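Local coordinates for thiamine phosphate pyrophosphorylase (Bacteroides thetaiotaomicron VPI-5482, PDB 3CEU), which probably joins the pyrimidine and thiazole precursors into thiamine phosphate, a step of thiamine diphosphate biosynthesis, at residues E136-A140 with K141-S145; L159-D163 with F164-G168. All blocks are in the same frame, centred on the assembly; numbering follows the deposited sequence.

In the fold
Interactions 1 and 2 are two successive helix-to-strand turns of one TIM barrel. Interaction 1 (136-145) leads from helix 131-139 towards strand 147-150. Interaction 2 (159-168) leads from helix 158-163 into the neighbouring strand 168-171. Their centres are about 11 Å apart, and they touch directly. Q138 NE2 lies 3.1 Å from D163 O, at best a weak polar contact. I143 CD1 comes close to F166 CD1, 3.2 Å, tight for two carbons. Both turns enter their strands at the N-terminal ends. In TIM barrels the active site lies at the other end of the strands, so these contacts are probably structural packing away from it.

Interaction 1 (E136-A140 with K141-S145); sequences EAQKA and KIIDS
The flat peptide carbonyl of Q138 receives K141 N from above its plane. This hydrogen bond is 3.2 Å from K141 N to Q138 O. A second carbonyl, that of A137, takes two weak bonds at its oxygen. I142 N is 3.3 Å from A137 O, and its N-H is poorly aimed. I143 N is also 3.3 Å from A137 O, and its bond is the straighter of the two. Three successive amides thus turn back to the last turn of the helix. The reversal comes at K141, whose phi is positive (68°) although it is not glycine. The positive phi brings K141 CB close to the carbonyl oxygen of A140, a cost for a residue that has a CB. The K141 chain bends at chi2 to pass K139 O.

I142 carries the apolar side of the turn. Its CG1 lies beside the backbone N, anti to the carbonyl carbon (chi1 -67°), which sets it against A140. I142 CG1 is 3.9 Å from A140 CB, and I142 CB is 4.4 Å from A137 CB. V98 of helix 98-102 touches both A137 and I142. The extended Q138 chain carries its amide away from this turn, toward D163 in the next helix-to-strand turn.

The flat carboxylate of E136 is met at one oxygen, nearly along the C-O axis, by the end of K139. This salt bridge, between residues three apart on the helix, measures 2.9 Å from K139 NZ to E136 OE1. K139 NZ also makes a weak bond to R135 O.

The whole is the C-terminal end of a helix running out into a loop. It belongs to the helix-to-strand connection between helix 131-139 and strand 147-150 of the TIM barrel.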
loop_
_atom_site.group_PDB
_atom_site.type_symbol
_atom_site.label_atom_id
_atom_site.label_comp_id
_atom_site.label_asym_id
_atom_site.label_seq_id
_atom_site.Cartn_x
_atom_site.Cartn_y
_atom_site.Cartn_z
ATOM N N GLU A 136 12.727 13.059 15.275
ATOM C CA GLU A 136 13.061 14.451 14.988
ATOM C C GLU A 136 12.268 14.888 13.757
ATOM O O GLU A 136 11.754 16.002 13.703
ATOM C CB GLU A 136 14.564 14.581 14.729
ATOM C CG GLU A 136 15.425 14.060 15.878
ATOM C CD GLU A 136 15.442 14.988 17.078
ATOM O OE1 GLU A 136 14.353 15.399 17.542
ATOM O OE2 GLU A 136 16.552 15.298 17.570
ATOM N N ALA A 137 12.165 13.992 12.779
ATOM C CA ALA A 137 11.426 14.267 11.552
ATOM C C ALA A 137 9.924 14.281 11.830
ATOM O O ALA A 137 9.143 14.786 11.027
ATOM C CB ALA A 137 11.755 13.219 10.494
ATOM N N GLN A 138 9.523 13.722 12.966
ATOM C CA GLN A 138 8.117 13.683 13.339
ATOM C C GLN A 138 7.648 15.045 13.838
ATOM O O GLN A 138 6.573 15.521 13.468
ATOM C CB GLN A 138 7.891 12.630 14.426
ATOM C CG GLN A 138 6.454 12.535 14.890
ATOM C CD GLN A 138 6.278 11.544 16.022
ATOM O OE1 GLN A 138 7.102 10.649 16.213
ATOM N NE2 GLN A 138 5.191 11.687 16.770
ATOM N N LYS A 139 8.469 15.667 14.678
ATOM C CA LYS A 139 8.159 16.975 15.253
ATOM C C LYS A 139 8.267 18.081 14.201
ATOM O O LYS A 139 7.547 19.084 14.261
ATOM C CB LYS A 139 9.107 17.268 16.420
ATOM C CG LYS A 139 9.007 16.252 17.552
ATOM C CD LYS A 139 9.778 16.691 18.792
ATOM C CE LYS A 139 11.275 16.523 18.616
ATOM N NZ LYS A 139 11.648 15.082 18.518
ATOM N N ALA A 140 9.159 17.885 13.232
ATOM C CA ALA A 140 9.356 18.862 12.166
ATOM C C ALA A 140 8.177 18.850 11.202
ATOM O O ALA A 140 8.158 19.591 10.220
ATOM C CB ALA A 140 10.652 18.566 11.415
ATOM N N LYS A 141 7.201 17.995 11.485
ATOM C CA LYS A 141 6.011 17.888 10.650
ATOM C C LYS A 141 6.313 17.302 9.265
ATOM O O LYS A 141 5.432 17.249 8.405
ATOM C CB LYS A 141 5.348 19.262 10.496
ATOM C CG LYS A 141 4.974 19.943 11.815
ATOM C CD LYS A 141 3.937 19.145 12.603
ATOM C CE LYS A 141 3.622 19.812 13.935
ATOM N NZ LYS A 141 2.833 18.916 14.819
ATOM N N ILE A 142 7.553 16.862 9.054
ATOM C CA ILE A 142 7.946 16.269 7.776
ATOM C C ILE A 142 7.088 15.041 7.534
ATOM O O ILE A 142 6.570 14.830 6.442
ATOM C CB ILE A 142 9.441 15.866 7.776
ATOM C CG1 ILE A 142 10.296 17.140 7.844
ATOM C CG2 ILE A 142 9.768 15.028 6.538
ATOM C CD1 ILE A 142 11.780 16.919 7.845
ATOM N N ILE A 143 6.942 14.233 8.570
ATOM C CA ILE A 143 6.123 13.043 8.481
ATOM C C ILE A 143 4.739 13.361 9.026
ATOM O O ILE A 143 4.591 13.786 10.172
ATOM C CB ILE A 143 6.720 11.912 9.308
ATOM C CG1 ILE A 143 5.651 10.856 9.593
ATOM C CG2 ILE A 143 7.285 12.467 10.585
ATOM C CD1 ILE A 143 6.160 9.702 10.381
ATOM N N ASP A 144 3.723 13.158 8.202
ATOM C CA ASP A 144 2.368 13.437 8.632
ATOM C C ASP A 144 1.363 12.527 7.937
ATOM O O ASP A 144 1.731 11.519 7.344
ATOM C CB ASP A 144 2.038 14.912 8.374
ATOM C CG ASP A 144 2.149 15.289 6.904
ATOM O OD1 ASP A 144 1.869 16.460 6.577
ATOM O OD2 ASP A 144 2.514 14.420 6.077
ATOM N N SER A 145 0.093 12.889 8.011
ATOM C CA SER A 145 -0.955 12.086 7.398
ATOM C C SER A 145 -0.731 11.775 5.913
ATOM O O SER A 145 -1.427 10.937 5.346
ATOM C CB SER A 145 -2.292 12.795 7.569
ATOM O OG SER A 145 -2.163 14.163 7.210
#

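Interaction 2 (L159-D163 with F164-G168); sequences LEIKD and FGFGG
F164 and F166 both set CG beside their own backbone N, anti to the carbonyl carbon (chi1 -78° and -81°). This brings the F164 ring alongside E160 and the F166 ring against I161. The last turn of the helix ends in a Schellman motif at G165, ahead of barrel strand 168-171. G165 makes the reversal with positive phi (93°). A CB there would be jammed against the carbonyl oxygen of F164.

F164 CE1 lies 4.0 Å from E160 CG, the two side chains pointing the same way. I161 CA sits at the edge of the F164 ring. The ring also touches L134, R135 and Q138 of helix 131-139. With an alanine here, a gap would probably open between this turn and helix 131-139, and E160 CG would lose its ring neighbour.

I161 meets the F166 ring at a slant, I161 CG2 being 3.4 Å from F166 CD2. The F166 side chain also touches V147 and A149 of strand 147-150.

G165 N bonds to K162 O at 3.2 Å. I161 O takes the other bond, from F164 N at 2.9 Å, and also lies in the plane of the F166 ring, at its edge, 3.3 Å from F166 CD2.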
loop_
_atom_site.group_PDB
_atom_site.type_symbol
_atom_site.label_atom_id
_atom_site.label_comp_id
_atom_site.label_asym_id
_atom_site.label_seq_id
_atom_site.Cartn_x
_atom_site.Cartn_y
_atom_site.Cartn_z
ATOM N N LEU A 159 2.211 -0.635 15.937
ATOM C CA LEU A 159 1.923 0.452 16.871
ATOM C C LEU A 159 3.056 1.461 16.958
ATOM O O LEU A 159 2.822 2.643 17.210
ATOM C CB LEU A 159 1.641 -0.097 18.275
ATOM C CG LEU A 159 0.335 -0.871 18.462
ATOM C CD1 LEU A 159 -0.816 -0.035 17.917
ATOM C CD2 LEU A 159 0.410 -2.212 17.738
ATOM N N GLU A 160 4.284 0.990 16.758
ATOM C CA GLU A 160 5.466 1.848 16.821
ATOM C C GLU A 160 5.486 2.828 15.646
ATOM O O GLU A 160 6.074 3.907 15.734
ATOM C CB GLU A 160 6.729 0.981 16.818
ATOM C CG GLU A 160 8.006 1.671 17.294
ATOM C CD GLU A 160 9.061 0.671 17.766
ATOM O OE1 GLU A 160 9.497 -0.178 16.952
ATOM O OE2 GLU A 160 9.454 0.732 18.957
ATOM N N ILE A 161 4.828 2.452 14.554
ATOM C CA ILE A 161 4.780 3.306 13.381
ATOM C C ILE A 161 3.774 4.447 13.523
ATOM O O ILE A 161 4.088 5.599 13.192
ATOM C CB ILE A 161 4.473 2.483 12.115
ATOM C CG1 ILE A 161 5.762 1.804 11.643
ATOM C CG2 ILE A 161 3.874 3.371 11.027
ATOM C CD1 ILE A 161 5.602 0.981 10.391
ATOM N N LYS A 162 2.573 4.142 14.010
ATOM C CA LYS A 162 1.567 5.182 14.178
ATOM C C LYS A 162 2.029 6.136 15.267
ATOM O O LYS A 162 1.569 7.276 15.351
ATOM C CB LYS A 162 0.202 4.590 14.542
ATOM C CG LYS A 162 0.006 4.253 16.005
ATOM C CD LYS A 162 -1.412 4.617 16.455
ATOM C CE LYS A 162 -2.485 3.832 15.698
ATOM N NZ LYS A 162 -3.857 4.287 16.069
ATOM N N ASP A 163 2.949 5.663 16.101
ATOM C CA ASP A 163 3.495 6.486 17.173
ATOM C C ASP A 163 4.374 7.561 16.557
ATOM O O ASP A 163 4.507 8.656 17.104
ATOM C CB ASP A 163 4.326 5.630 18.124
ATOM C CG ASP A 163 3.466 4.795 19.051
ATOM O OD1 ASP A 163 2.260 4.621 18.757
ATOM O OD2 ASP A 163 3.997 4.303 20.069
ATOM N N PHE A 164 4.971 7.240 15.413
ATOM C CA PHE A 164 5.842 8.172 14.707
ATOM C C PHE A 164 5.051 9.259 13.976
ATOM O O PHE A 164 5.636 10.192 13.427
ATOM C CB PHE A 164 6.715 7.415 13.706
ATOM C CG PHE A 164 7.883 6.698 14.328
ATOM C CD1 PHE A 164 7.989 5.315 14.249
ATOM C CD2 PHE A 164 8.897 7.408 14.960
ATOM C CE1 PHE A 164 9.090 4.647 14.782
ATOM C CE2 PHE A 164 10.007 6.748 15.499
ATOM C CZ PHE A 164 10.101 5.366 15.408
ATOM N N GLY A 165 3.727 9.131 13.958
ATOM C CA GLY A 165 2.904 10.127 13.296
ATOM C C GLY A 165 2.575 9.822 11.844
ATOM O O GLY A 165 1.960 10.646 11.161
ATOM N N PHE A 166 2.992 8.648 11.371
ATOM C CA PHE A 166 2.731 8.221 9.997
ATOM C C PHE A 166 1.235 8.212 9.698
ATOM O O PHE A 166 0.428 7.766 10.514
ATOM C CB PHE A 166 3.307 6.817 9.750
ATOM C CG PHE A 166 4.789 6.802 9.470
ATOM C CD1 PHE A 166 5.297 7.379 8.306
ATOM C CD2 PHE A 166 5.682 6.233 10.378
ATOM C CE1 PHE A 166 6.666 7.395 8.049
ATOM C CE2 PHE A 166 7.054 6.246 10.127
ATOM C CZ PHE A 166 7.545 6.832 8.954
ATOM N N GLY A 167 0.863 8.706 8.523
ATOM C CA GLY A 167 -0.541 8.719 8.150
ATOM C C GLY A 167 -1.010 7.352 7.677
ATOM O O GLY A 167 -2.157 7.189 7.266
ATOM N N GLY A 168 -0.119 6.363 7.727
ATOM C CA GLY A 168 -0.492 5.030 7.299
ATOM C C GLY A 168 0.656 4.041 7.278
ATOM O O GLY A 168 1.826 4.405 7.396
#